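Local coordinates for protein inositol monophosphatase (Zymomonas mobilis, PDB 4N81) that probably acts as a magnesium-dependent phosphatase that hydrolyses phosphate monoesters such as inositol monophosphate, at residues Tyr209-Leu214 / Arg231-Asn236; Gly102-Leu107 / Gly185-Tyr190; Pro216-Glu219 / Ile224-Asp227; Arg11-Leu16 / Arg81-Asp86. One frame throughout, in Å; residues are numbered along the deposited sequence.

Interaction 1 of 4, residues Tyr209-Leu214 / Arg231-Asn236; sequences YDFAAL and RPLNKN
Phe211 is the residue of 209-214 that reaches across to Leu233 and Asn234 in the loop 231-236, where no hydrogen bond joins the two segments. Ahead of it, Tyr209 turns its ring to Phe68 in an edge-to-face pair, and Asp210 directs its carboxylate elsewhere, with OD2 accepting from the backbone N of Lys207. At Phe211 it is the side chain that crosses to the loop: with CG between the backbone N and the carbonyl carbon (chi1 62°), the ring is carried to Leu233 and Asn234. Phe211 CE1 leads, 3.9 Å from Leu233 CB. The same CE1 presents the ring edge, near the ring plane, to the backbone O of Asn234 at 3.8 Å, a placing that sets weakly positive C-H groups against a carbonyl oxygen. Phe208 packs on this ring edge-to-face, and Met225 touches both Phe211 and Leu233. An alanine at Phe211 is likely to open a gap between the short helix and the loop, leaving Leu233 CB without its aromatic partner. Beyond Phe211 the chain turns, Leu214 N making a weak bond to Phe211 O. The loop is shaped by its own Asx turn, in which Asn236 N donates to Asn234 OD1 (3.0 Å), from 37° above the carbonyl plane. The Tyr-Asp-Phe-Ala-Ala run fits the second signature motif of inositol monophosphatases, whose aspartate, here Asp210, is a predicted ligand of the catalytic magnesium.

Interaction 2 of 4, residues Gly102-Leu107 / Gly185-Tyr190; sequences GTLIAL and GDCYNY
The backbones of strand 102-109 and helix 187-194 come nearest at Gly102 and Cys187, whose CA atoms lie 6.6 Å apart, with the first turn of the helix set against the beginning of the strand. This is a helix-on-strand contact in the layered alpha/beta fold of the inositol monophosphatases, linking the large mixed sheet to the helix that follows strand 180-183 of the smaller one. Cys187 carries it from the helix side and uses both side-chain atoms. With chi1 at 55°, its sulfur is flanked by the backbone N and C, which turns SG to the glycine while CB remains for the leucine. Cys187 CB meets the CD2 methyl of Leu104 at 3.8 Å, an apolar touch, and the same methyl is 4.1 Å from Cys187 SG. Leu104 itself packs further on Ile118 of the neighbouring strand and on Ala213. The fit is close at Gly102, since a side chain on this residue would be directed into the cysteine sulfur. The predicted magnesium ligand Asp89 joins both elements, for its backbone bonds with that of Gly102 and its OD1 accepts a weak hydrogen bond from Cys187 N. The pair's place is consistent with the second shell of the predicted metal site. At the point of closest approach, Cys187 SG rests 3.5 Å from Gly102 N and 3.8 Å from Gly102 CA, without a hydrogen bond.

Interaction 3 of 4, residues Pro216-Glu219 / Ile224-Asp227; sequences PIVE and IMRD
Glu219, near the end of helix 214-220, reaches over to Met225 and Arg226 in strand 224-226, the outermost strand of the smaller mixed sheet; a short connection brings the helix against the strand that follows it. From CB, which points neither at the strand nor away from it, the side chain extends outward. Glu219 CG passes 4.0 Å from Met225 N, and CD stays at a similar distance from the same atom. At the tip Glu219 OE2 accepts from Met225 N at 3.0 Å in a nearly straight bond (168°), met on the anti side and 25° out of the carboxylate plane. Ile224 and Arg226 bond through their backbones to strand 241-244, so the carboxylate takes up an N-H that faces the other way, at the sheet edge. OE2 also lies near Met225 O, an acceptor like itself, and the basic Arg226 probably eases this: Arg226 NE forms a long salt bridge with Glu219 OE2 at 3.8 Å. With an alanine in place of Glu219, Met225 N would probably lose its acceptor at the sheet edge and Arg226 the negative charge beside it. Next to Glu219 in sequence, Val218 CG2 touches Met225 SD, the two side chains crossing at about a right angle, while Tyr190 of helix 187-194 packs on Met225. One face of the Arg226 guanidinium is covered by Ile224 CD1, over its centre and 3.4 Å above the plane.

Interaction 4 of 4, residues Arg11-Leu16 / Arg81-Asp86; sequences RLAHRL and RLWVLD
Apolar packing of a helix on a sheet joins Leu12, Ala13 and Leu16 of helix 7-24 to the indole of Trp83 on strand 81-86, within the large mixed sheet. Helix and strand run in nearly the same direction, 24° apart, and the axes of these short segments come within 11.8 Å of each other at their closest, a separation spanned mainly by the tryptophan. With CG beside the backbone N (chi1 -68°), Trp83 brings the six-membered half of its indole up to the helix. Three aliphatic groups meet its outer atoms. Leu12 CD2 meets CZ2 of the Trp83 ring at 4.1 Å, and Ala13 CB lies at the ring edge, near its plane, 4.3 Å from Trp83 CZ3. Leu16, one turn after Leu12, adds its CD1 methyl 4.4 Å from the same Trp83 CZ3. These are comfortable van der Waals distances with no polar component. The one polar atom of the indole is satisfied elsewhere, NE1 donating to Asp65 OD1, a bond that is likely to limit turning of the ring; Asp65 also receives a salt bridge from Arg81. Ile57 of helix 42-61 touches both Leu12 and Leu16. The indole thus lies between the sheet and the helices 7-24 and 42-61, touching Leu58 of the latter and Leu107 of the adjacent strand 102-109, and Ala13 also touches Leu115 and Ile117 of strand 112-120.

Overall arrangement
All four contacts are largely buried, but they differ in depth and chemistry. The centre of interaction 2 lies about 3 Å from that of the chain, and the centre of interaction 4, at about 13 Å, is the farthest out. These two share the large sheet, their strands being hydrogen-bonded neighbours, and both are apolar apart from the cysteine sulfur. Interaction 3 is nested in the chain loop closed by interaction 1, and they meet where Leu233 packs on Met225; interaction 3 alone has a hydrogen bond and a long salt bridge across its segments, at a partly exposed sheet edge. Interactions 1 and 4 come together at the predicted metal site, through Asp210 and Asp86, whereas interactions 3 and 4 do not touch.

Interaction 1 of 4, residues Tyr209-Leu214 / Arg231-Asn236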
loop_
_atom_site.group_PDB
_atom_site.type_symbol
_atom_site.label_atom_id
_atom_site.label_comp_id
_atom_site.label_asym_id
_atom_site.label_seq_id
_atom_site.Cartn_x
_atom_site.Cartn_y
_atom_site.Cartn_z
ATOM N N TYR A 209 -7.083 -18.788 -7.424
ATOM C CA TYR A 209 -7.365 -17.536 -8.128
ATOM C C TYR A 209 -6.350 -16.480 -7.708
ATOM O O TYR A 209 -6.086 -15.544 -8.467
ATOM C CB TYR A 209 -8.731 -16.926 -7.659
ATOM C CG TYR A 209 -9.904 -17.826 -7.765
ATOM C CD1 TYR A 209 -10.619 -17.924 -8.977
ATOM C CD2 TYR A 209 -10.324 -18.572 -6.685
ATOM C CE1 TYR A 209 -11.728 -18.750 -9.106
ATOM C CE2 TYR A 209 -11.425 -19.414 -6.796
ATOM C CZ TYR A 209 -12.134 -19.503 -8.008
ATOM O OH TYR A 209 -13.248 -20.341 -8.098
ATOM N N ASP A 210 -5.859 -16.581 -6.489
ATOM C CA ASP A 210 -4.950 -15.549 -5.990
ATOM C C ASP A 210 -3.477 -15.723 -6.406
ATOM O O ASP A 210 -2.743 -14.755 -6.300
ATOM C CB ASP A 210 -4.944 -15.516 -4.455
ATOM C CG ASP A 210 -6.357 -15.328 -3.836
ATOM O OD1 ASP A 210 -7.177 -14.575 -4.408
ATOM O OD2 ASP A 210 -6.607 -15.958 -2.777
ATOM N N PHE A 211 -3.043 -16.913 -6.856
ATOM C CA PHE A 211 -1.611 -17.108 -7.171
ATOM C C PHE A 211 -1.278 -17.681 -8.544
ATOM O O PHE A 211 -0.099 -17.607 -9.016
ATOM C CB PHE A 211 -0.853 -17.891 -6.049
ATOM C CG PHE A 211 -1.369 -19.291 -5.815
ATOM C CD1 PHE A 211 -0.921 -20.356 -6.594
ATOM C CD2 PHE A 211 -2.289 -19.547 -4.809
ATOM C CE1 PHE A 211 -1.366 -21.672 -6.357
ATOM C CE2 PHE A 211 -2.749 -20.837 -4.575
ATOM C CZ PHE A 211 -2.287 -21.910 -5.343
ATOM N N ALA A 212 -2.315 -18.231 -9.205
ATOM C CA ALA A 212 -2.044 -18.847 -10.504
ATOM C C ALA A 212 -1.317 -17.868 -11.426
ATOM O O ALA A 212 -0.302 -18.230 -12.023
ATOM C CB ALA A 212 -3.375 -19.313 -11.185
ATOM N N ALA A 213 -1.822 -16.632 -11.545
ATOM C CA ALA A 213 -1.192 -15.657 -12.498
ATOM C C ALA A 213 0.219 -15.262 -12.033
ATOM O O ALA A 213 1.055 -14.813 -12.847
ATOM C CB ALA A 213 -2.060 -14.375 -12.612
ATOM N N LEU A 214 0.443 -15.315 -10.723
ATOM C CA LEU A 214 1.706 -14.780 -10.206
ATOM C C LEU A 214 2.893 -15.643 -10.581
ATOM O O LEU A 214 4.034 -15.143 -10.733
ATOM C CB LEU A 214 1.648 -14.689 -8.687
ATOM C CG LEU A 214 0.405 -13.984 -8.120
ATOM C CD1 LEU A 214 0.453 -14.079 -6.637
ATOM C CD2 LEU A 214 0.338 -12.511 -8.578
ATOM N N ARG A 231 7.864 -27.205 -3.245
ATOM C CA ARG A 231 7.263 -27.904 -4.378
ATOM C C ARG A 231 6.531 -26.935 -5.319
ATOM O O ARG A 231 6.153 -25.843 -4.907
ATOM C CB ARG A 231 6.270 -28.980 -3.863
ATOM C CG ARG A 231 6.963 -30.148 -3.106
ATOM C CD ARG A 231 5.919 -31.121 -2.469
ATOM N NE ARG A 231 6.666 -32.216 -1.825
ATOM C CZ ARG A 231 7.100 -33.319 -2.413
ATOM N NH1 ARG A 231 6.801 -33.612 -3.694
ATOM N NH2 ARG A 231 7.832 -34.169 -1.683
ATOM N N PRO A 232 6.286 -27.342 -6.573
ATOM C CA PRO A 232 5.539 -26.464 -7.504
ATOM C C PRO A 232 4.153 -26.138 -7.040
ATOM O O PRO A 232 3.487 -26.989 -6.453
ATOM C CB PRO A 232 5.343 -27.334 -8.744
ATOM C CG PRO A 232 6.405 -28.359 -8.673
ATOM C CD PRO A 232 6.679 -28.609 -7.202
ATOM N N LEU A 233 3.698 -24.924 -7.328
ATOM C CA LEU A 233 2.341 -24.544 -7.019
ATOM C C LEU A 233 1.508 -25.001 -8.199
ATOM O O LEU A 233 1.938 -24.924 -9.364
ATOM C CB LEU A 233 2.261 -23.029 -6.870
ATOM C CG LEU A 233 3.023 -22.499 -5.653
ATOM C CD1 LEU A 233 3.210 -20.970 -5.665
ATOM C CD2 LEU A 233 2.227 -22.950 -4.376
ATOM N N ASN A 234 0.327 -25.508 -7.904
ATOM C CA ASN A 234 -0.573 -25.981 -8.940
ATOM C C ASN A 234 -2.004 -25.769 -8.522
ATOM O O ASN A 234 -2.278 -25.222 -7.439
ATOM C CB ASN A 234 -0.259 -27.415 -9.406
ATOM C CG ASN A 234 -0.549 -28.482 -8.359
ATOM O OD1 ASN A 234 -1.335 -28.279 -7.431
ATOM N ND2 ASN A 234 0.075 -29.666 -8.546
ATOM N N LYS A 235 -2.929 -26.216 -9.369
ATOM C CA LYS A 235 -4.334 -25.902 -9.215
ATOM C C LYS A 235 -4.845 -26.397 -7.882
ATOM O O LYS A 235 -5.827 -25.892 -7.324
ATOM C CB LYS A 235 -5.122 -26.613 -10.338
ATOM C CG LYS A 235 -6.629 -26.564 -10.131
ATOM C CD LYS A 235 -7.446 -27.446 -11.119
ATOM C CE LYS A 235 -8.804 -27.822 -10.474
ATOM N NZ LYS A 235 -9.812 -28.371 -11.405
ATOM N N ASN A 236 -4.171 -27.393 -7.367
ATOM C CA ASN A 236 -4.574 -27.979 -6.111
ATOM C C ASN A 236 -3.832 -27.621 -4.814
ATOM O O ASN A 236 -4.177 -28.155 -3.751
ATOM C CB ASN A 236 -4.660 -29.463 -6.305
ATOM C CG ASN A 236 -6.063 -29.894 -6.259
ATOM O OD1 ASN A 236 -6.904 -29.536 -7.164
ATOM N ND2 ASN A 236 -6.408 -30.545 -5.132
#

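Interaction 2 of 4, residues Gly102-Leu107 / Gly185-Tyr190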
loop_
_atom_site.group_PDB
_atom_site.type_symbol
_atom_site.label_atom_id
_atom_site.label_comp_id
_atom_site.label_asym_id
_atom_site.label_seq_id
_atom_site.Cartn_x
_atom_site.Cartn_y
_atom_site.Cartn_z
ATOM N N GLY A 102 -5.237 -5.806 -7.894
ATOM C CA GLY A 102 -5.035 -6.055 -9.333
ATOM C C GLY A 102 -5.996 -7.097 -9.888
ATOM O O GLY A 102 -6.497 -7.972 -9.163
ATOM N N THR A 103 -6.254 -7.018 -11.190
ATOM C CA THR A 103 -6.966 -8.095 -11.859
ATOM C C THR A 103 -5.910 -9.156 -12.153
ATOM O O THR A 103 -4.850 -8.851 -12.711
ATOM C CB THR A 103 -7.546 -7.575 -13.170
ATOM O OG1 THR A 103 -8.544 -6.580 -12.877
ATOM C CG2 THR A 103 -8.181 -8.745 -14.007
ATOM N N LEU A 104 -6.206 -10.411 -11.836
ATOM C CA LEU A 104 -5.302 -11.511 -12.191
ATOM C C LEU A 104 -5.968 -12.363 -13.246
ATOM O O LEU A 104 -7.127 -12.773 -13.059
ATOM C CB LEU A 104 -5.042 -12.387 -10.959
ATOM C CG LEU A 104 -4.510 -11.671 -9.713
ATOM C CD1 LEU A 104 -4.176 -12.664 -8.578
ATOM C CD2 LEU A 104 -3.227 -10.917 -10.120
ATOM N N ILE A 105 -5.241 -12.655 -14.325
ATOM C CA ILE A 105 -5.738 -13.598 -15.337
ATOM C C ILE A 105 -4.645 -14.653 -15.562
ATOM O O ILE A 105 -3.473 -14.314 -15.776
ATOM C CB ILE A 105 -5.993 -12.824 -16.643
ATOM C CG1 ILE A 105 -7.133 -11.801 -16.426
ATOM C CG2 ILE A 105 -6.252 -13.803 -17.857
ATOM C CD1 ILE A 105 -7.052 -10.589 -17.319
ATOM N N ALA A 106 -5.011 -15.920 -15.601
ATOM C CA ALA A 106 -3.987 -16.921 -15.836
ATOM C C ALA A 106 -4.524 -17.987 -16.757
ATOM O O ALA A 106 -5.728 -18.223 -16.777
ATOM C CB ALA A 106 -3.573 -17.537 -14.523
ATOM N N LEU A 107 -3.627 -18.589 -17.547
ATOM C CA LEU A 107 -3.944 -19.824 -18.288
ATOM C C LEU A 107 -3.114 -20.939 -17.635
ATOM O O LEU A 107 -1.914 -20.751 -17.387
ATOM C CB LEU A 107 -3.524 -19.700 -19.757
ATOM C CG LEU A 107 -3.689 -20.969 -20.605
ATOM C CD1 LEU A 107 -5.145 -21.482 -20.546
ATOM C CD2 LEU A 107 -3.261 -20.715 -22.073
ATOM N N GLY A 185 -1.002 -5.528 0.506
ATOM C CA GLY A 185 -0.704 -5.396 -0.923
ATOM C C GLY A 185 -1.131 -6.556 -1.816
ATOM O O GLY A 185 -1.256 -6.340 -3.028
ATOM N N ASP A 186 -1.326 -7.761 -1.261
ATOM C CA ASP A 186 -1.788 -8.909 -2.088
ATOM C C ASP A 186 -0.889 -9.112 -3.309
ATOM O O ASP A 186 0.385 -9.135 -3.151
ATOM C CB ASP A 186 -3.283 -8.685 -2.450
ATOM C CG ASP A 186 -4.098 -8.284 -1.211
ATOM O OD1 ASP A 186 -4.500 -9.199 -0.456
ATOM O OD2 ASP A 186 -4.270 -7.060 -0.993
ATOM N N CYS A 187 -1.488 -9.169 -4.506
ATOM C CA CYS A 187 -0.689 -9.464 -5.711
ATOM C C CYS A 187 0.392 -8.445 -5.948
ATOM O O CYS A 187 1.436 -8.744 -6.591
ATOM C CB CYS A 187 -1.561 -9.551 -6.978
ATOM S SG CYS A 187 -2.569 -8.042 -7.257
ATOM N N TYR A 188 0.176 -7.235 -5.429
ATOM C CA TYR A 188 1.078 -6.158 -5.779
ATOM C C TYR A 188 2.489 -6.483 -5.275
ATOM O O TYR A 188 3.483 -6.116 -5.937
ATOM C CB TYR A 188 0.618 -4.821 -5.147
ATOM C CG TYR A 188 1.109 -3.643 -5.975
ATOM C CD1 TYR A 188 0.332 -3.127 -7.029
ATOM C CD2 TYR A 188 2.321 -3.037 -5.700
ATOM C CE1 TYR A 188 0.757 -2.015 -7.783
ATOM C CE2 TYR A 188 2.760 -1.962 -6.472
ATOM C CZ TYR A 188 2.006 -1.476 -7.515
ATOM O OH TYR A 188 2.466 -0.366 -8.236
ATOM N N ASN A 189 2.595 -7.180 -4.146
ATOM C CA ASN A 189 3.983 -7.407 -3.663
ATOM C C ASN A 189 4.754 -8.350 -4.562
ATOM O O ASN A 189 5.984 -8.254 -4.681
ATOM C CB ASN A 189 3.982 -7.950 -2.235
ATOM C CG ASN A 189 3.466 -6.909 -1.254
ATOM O OD1 ASN A 189 3.913 -5.770 -1.262
ATOM N ND2 ASN A 189 2.526 -7.305 -0.422
ATOM N N TYR A 190 4.028 -9.243 -5.243
ATOM C CA TYR A 190 4.694 -10.161 -6.157
ATOM C C TYR A 190 5.104 -9.387 -7.397
ATOM O O TYR A 190 6.162 -9.659 -7.988
ATOM C CB TYR A 190 3.772 -11.332 -6.526
ATOM C CG TYR A 190 3.336 -12.174 -5.293
ATOM C CD1 TYR A 190 2.230 -11.769 -4.502
ATOM C CD2 TYR A 190 4.030 -13.324 -4.921
ATOM C CE1 TYR A 190 1.818 -12.513 -3.408
ATOM C CE2 TYR A 190 3.631 -14.073 -3.853
ATOM C CZ TYR A 190 2.523 -13.666 -3.091
ATOM O OH TYR A 190 2.150 -14.431 -2.002
#

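Interaction 3 of 4, residues Pro216-Glu219 / Ile224-Asp227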
loop_
_atom_site.group_PDB
_atom_site.type_symbol
_atom_site.label_atom_id
_atom_site.label_comp_id
_atom_site.label_asym_id
_atom_site.label_seq_id
_atom_site.Cartn_x
_atom_site.Cartn_y
_atom_site.Cartn_z
ATOM N N PRO A 216 4.048 -17.512 -13.305
ATOM C CA PRO A 216 4.819 -17.232 -14.532
ATOM C C PRO A 216 5.489 -15.871 -14.499
ATOM O O PRO A 216 6.566 -15.696 -15.081
ATOM C CB PRO A 216 3.756 -17.292 -15.654
ATOM C CG PRO A 216 2.605 -18.005 -15.059
ATOM C CD PRO A 216 2.619 -17.750 -13.596
ATOM N N ILE A 217 4.847 -14.909 -13.837
ATOM C CA ILE A 217 5.385 -13.541 -13.808
ATOM C C ILE A 217 6.656 -13.509 -12.961
ATOM O O ILE A 217 7.710 -13.078 -13.432
ATOM C CB ILE A 217 4.322 -12.570 -13.221
ATOM C CG1 ILE A 217 3.176 -12.439 -14.248
ATOM C CG2 ILE A 217 4.936 -11.198 -12.772
ATOM C CD1 ILE A 217 1.948 -11.666 -13.641
ATOM N N VAL A 218 6.575 -14.083 -11.771
ATOM C CA VAL A 218 7.740 -14.113 -10.893
ATOM C C VAL A 218 8.867 -14.961 -11.503
ATOM O O VAL A 218 10.041 -14.530 -11.521
ATOM C CB VAL A 218 7.367 -14.683 -9.516
ATOM C CG1 VAL A 218 8.650 -14.968 -8.681
ATOM C CG2 VAL A 218 6.469 -13.645 -8.734
ATOM N N GLU A 219 8.513 -16.137 -12.018
ATOM C CA GLU A 219 9.524 -17.045 -12.528
ATOM C C GLU A 219 10.156 -16.500 -13.793
ATOM O O GLU A 219 11.360 -16.622 -13.945
ATOM C CB GLU A 219 8.996 -18.525 -12.620
ATOM C CG GLU A 219 8.649 -19.020 -11.129
ATOM C CD GLU A 219 8.764 -20.542 -10.809
ATOM O OE1 GLU A 219 8.338 -21.250 -11.742
ATOM O OE2 GLU A 219 9.232 -20.999 -9.626
ATOM N N ILE A 224 11.658 -17.219 -7.983
ATOM C CA ILE A 224 11.217 -18.584 -7.769
ATOM C C ILE A 224 9.967 -18.463 -6.888
ATOM O O ILE A 224 9.900 -17.624 -6.001
ATOM C CB ILE A 224 12.316 -19.442 -7.084
ATOM C CG1 ILE A 224 11.813 -20.859 -6.750
ATOM C CG2 ILE A 224 12.838 -18.803 -5.782
ATOM C CD1 ILE A 224 13.079 -21.813 -6.486
ATOM N N MET A 225 8.974 -19.308 -7.154
ATOM C CA MET A 225 7.756 -19.251 -6.386
ATOM C C MET A 225 7.253 -20.679 -6.213
ATOM O O MET A 225 7.038 -21.394 -7.195
ATOM C CB MET A 225 6.735 -18.351 -7.097
ATOM C CG MET A 225 5.509 -18.104 -6.252
ATOM S SD MET A 225 4.547 -16.735 -6.982
ATOM C CE MET A 225 3.123 -16.955 -5.957
ATOM N N ARG A 226 7.153 -21.101 -4.943
ATOM C CA ARG A 226 6.854 -22.476 -4.610
ATOM C C ARG A 226 5.930 -22.530 -3.388
ATOM O O ARG A 226 5.628 -21.503 -2.793
ATOM C CB ARG A 226 8.159 -23.193 -4.191
ATOM C CG ARG A 226 9.304 -23.170 -5.240
ATOM C CD ARG A 226 9.010 -24.210 -6.302
ATOM N NE ARG A 226 9.834 -24.022 -7.482
ATOM C CZ ARG A 226 11.080 -24.461 -7.607
ATOM N NH1 ARG A 226 11.673 -25.141 -6.613
ATOM N NH2 ARG A 226 11.732 -24.221 -8.749
ATOM N N ASP A 227 5.530 -23.740 -2.985
ATOM C CA ASP A 227 4.922 -23.864 -1.654
ATOM C C ASP A 227 5.984 -23.958 -0.558
ATOM O O ASP A 227 7.173 -23.790 -0.842
ATOM C CB ASP A 227 3.866 -24.976 -1.554
ATOM C CG ASP A 227 4.451 -26.385 -1.641
ATOM O OD1 ASP A 227 3.646 -27.309 -1.929
ATOM O OD2 ASP A 227 5.669 -26.581 -1.407
#

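Interaction 4 of 4, residues Arg11-Leu16 / Arg81-Asp86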
loop_
_atom_site.group_PDB
_atom_site.type_symbol
_atom_site.label_atom_id
_atom_site.label_comp_id
_atom_site.label_asym_id
_atom_site.label_seq_id
_atom_site.Cartn_x
_atom_site.Cartn_y
_atom_site.Cartn_z
ATOM N N ARG A 11 -2.589 -12.439 -26.328
ATOM C CA ARG A 11 -3.387 -11.339 -26.849
ATOM C C ARG A 11 -4.810 -11.324 -26.236
ATOM O O ARG A 11 -5.346 -10.278 -25.825
ATOM C CB ARG A 11 -3.439 -11.433 -28.392
ATOM C CG ARG A 11 -4.231 -10.300 -29.040
ATOM C CD ARG A 11 -4.215 -10.454 -30.603
ATOM N NE ARG A 11 -2.967 -11.072 -31.069
ATOM C CZ ARG A 11 -2.892 -12.269 -31.653
ATOM N NH1 ARG A 11 -4.001 -12.979 -31.861
ATOM N NH2 ARG A 11 -1.713 -12.756 -32.041
ATOM N N LEU A 12 -5.396 -12.515 -26.119
ATOM C CA LEU A 12 -6.702 -12.611 -25.478
ATOM C C LEU A 12 -6.591 -12.145 -24.011
ATOM O O LEU A 12 -7.448 -11.428 -23.507
ATOM C CB LEU A 12 -7.167 -14.074 -25.482
ATOM C CG LEU A 12 -8.553 -14.373 -24.882
ATOM C CD1 LEU A 12 -9.570 -13.431 -25.499
ATOM C CD2 LEU A 12 -8.989 -15.845 -25.115
ATOM N N ALA A 13 -5.492 -12.495 -23.351
ATOM C CA ALA A 13 -5.367 -12.190 -21.926
ATOM C C ALA A 13 -5.326 -10.677 -21.722
ATOM O O ALA A 13 -5.980 -10.133 -20.802
ATOM C CB ALA A 13 -4.125 -12.874 -21.347
ATOM N N HIS A 14 -4.635 -9.977 -22.616
ATOM C CA HIS A 14 -4.645 -8.523 -22.557
ATOM C C HIS A 14 -6.024 -7.965 -22.786
ATOM O O HIS A 14 -6.424 -6.965 -22.143
ATOM C CB HIS A 14 -3.719 -7.931 -23.641
ATOM C CG HIS A 14 -2.270 -7.924 -23.240
ATOM N ND1 HIS A 14 -1.787 -7.121 -22.231
ATOM C CD2 HIS A 14 -1.209 -8.639 -23.690
ATOM C CE1 HIS A 14 -0.489 -7.333 -22.079
ATOM N NE2 HIS A 14 -0.111 -8.259 -22.948
ATOM N N ARG A 15 -6.766 -8.604 -23.696
ATOM C CA ARG A 15 -8.137 -8.116 -23.928
ATOM C C ARG A 15 -9.029 -8.292 -22.693
ATOM O O ARG A 15 -9.809 -7.394 -22.331
ATOM C CB ARG A 15 -8.746 -8.799 -25.187
ATOM C CG ARG A 15 -10.249 -8.558 -25.378
ATOM C CD ARG A 15 -10.687 -8.503 -26.860
ATOM N NE ARG A 15 -11.065 -9.780 -27.481
ATOM C CZ ARG A 15 -10.224 -10.578 -28.148
ATOM N NH1 ARG A 15 -8.929 -10.262 -28.239
ATOM N NH2 ARG A 15 -10.663 -11.714 -28.699
ATOM N N LEU A 16 -8.850 -9.417 -21.994
ATOM C CA LEU A 16 -9.624 -9.657 -20.785
ATOM C C LEU A 16 -9.238 -8.637 -19.728
ATOM O O LEU A 16 -10.094 -8.095 -19.017
ATOM C CB LEU A 16 -9.367 -11.077 -20.269
ATOM C CG LEU A 16 -9.770 -12.205 -21.243
ATOM C CD1 LEU A 16 -9.375 -13.522 -20.621
ATOM C CD2 LEU A 16 -11.265 -12.210 -21.537
ATOM N N ARG A 81 -6.646 -27.446 -20.325
ATOM C CA ARG A 81 -6.386 -25.983 -20.269
ATOM C C ARG A 81 -7.520 -25.268 -19.520
ATOM O O ARG A 81 -8.710 -25.442 -19.868
ATOM C CB ARG A 81 -6.293 -25.370 -21.690
ATOM C CG ARG A 81 -5.101 -25.864 -22.549
ATOM C CD ARG A 81 -5.217 -25.509 -24.060
ATOM N NE ARG A 81 -5.809 -24.191 -24.312
ATOM C CZ ARG A 81 -5.138 -23.091 -24.644
ATOM N NH1 ARG A 81 -3.819 -23.109 -24.784
ATOM N NH2 ARG A 81 -5.792 -21.960 -24.846
ATOM N N LEU A 82 -7.170 -24.432 -18.547
ATOM C CA LEU A 82 -8.174 -23.745 -17.727
ATOM C C LEU A 82 -7.784 -22.283 -17.587
ATOM O O LEU A 82 -6.621 -21.983 -17.265
ATOM C CB LEU A 82 -8.181 -24.305 -16.293
ATOM C CG LEU A 82 -8.530 -25.773 -16.043
ATOM C CD1 LEU A 82 -8.477 -26.055 -14.539
ATOM C CD2 LEU A 82 -9.902 -26.064 -16.594
ATOM N N TRP A 83 -8.754 -21.388 -17.709
ATOM C CA TRP A 83 -8.528 -19.986 -17.364
ATOM C C TRP A 83 -8.899 -19.714 -15.898
ATOM O O TRP A 83 -9.936 -20.198 -15.415
ATOM C CB TRP A 83 -9.377 -19.102 -18.279
ATOM C CG TRP A 83 -8.890 -19.162 -19.705
ATOM C CD1 TRP A 83 -9.237 -20.061 -20.655
ATOM C CD2 TRP A 83 -7.905 -18.299 -20.294
ATOM N NE1 TRP A 83 -8.543 -19.809 -21.832
ATOM C CE2 TRP A 83 -7.722 -18.726 -21.630
ATOM C CE3 TRP A 83 -7.160 -17.212 -19.819
ATOM C CZ2 TRP A 83 -6.832 -18.096 -22.495
ATOM C CZ3 TRP A 83 -6.281 -16.587 -20.678
ATOM C CH2 TRP A 83 -6.121 -17.034 -22.005
ATOM N N VAL A 84 -8.070 -18.928 -15.206
ATOM C CA VAL A 84 -8.309 -18.621 -13.810
ATOM C C VAL A 84 -8.413 -17.106 -13.742
ATOM O O VAL A 84 -7.486 -16.437 -14.154
ATOM C CB VAL A 84 -7.123 -19.113 -12.940
ATOM C CG1 VAL A 84 -7.351 -18.809 -11.443
ATOM C CG2 VAL A 84 -6.916 -20.619 -13.114
ATOM N N LEU A 85 -9.552 -16.578 -13.275
ATOM C CA LEU A 85 -9.783 -15.128 -13.217
ATOM C C LEU A 85 -9.979 -14.659 -11.777
ATOM O O LEU A 85 -10.698 -15.295 -11.010
ATOM C CB LEU A 85 -11.052 -14.783 -13.990
ATOM C CG LEU A 85 -11.120 -15.415 -15.388
ATOM C CD1 LEU A 85 -12.426 -15.088 -16.066
ATOM C CD2 LEU A 85 -9.955 -14.984 -16.255
ATOM N N ASP A 86 -9.322 -13.572 -11.400
ATOM C CA ASP A 86 -9.659 -12.877 -10.176
ATOM C C ASP A 86 -9.815 -11.385 -10.526
ATOM O O ASP A 86 -8.797 -10.678 -10.653
ATOM C CB ASP A 86 -8.569 -13.060 -9.106
ATOM C CG ASP A 86 -9.076 -12.673 -7.701
ATOM O OD1 ASP A 86 -10.292 -12.391 -7.585
ATOM O OD2 ASP A 86 -8.279 -12.671 -6.731
#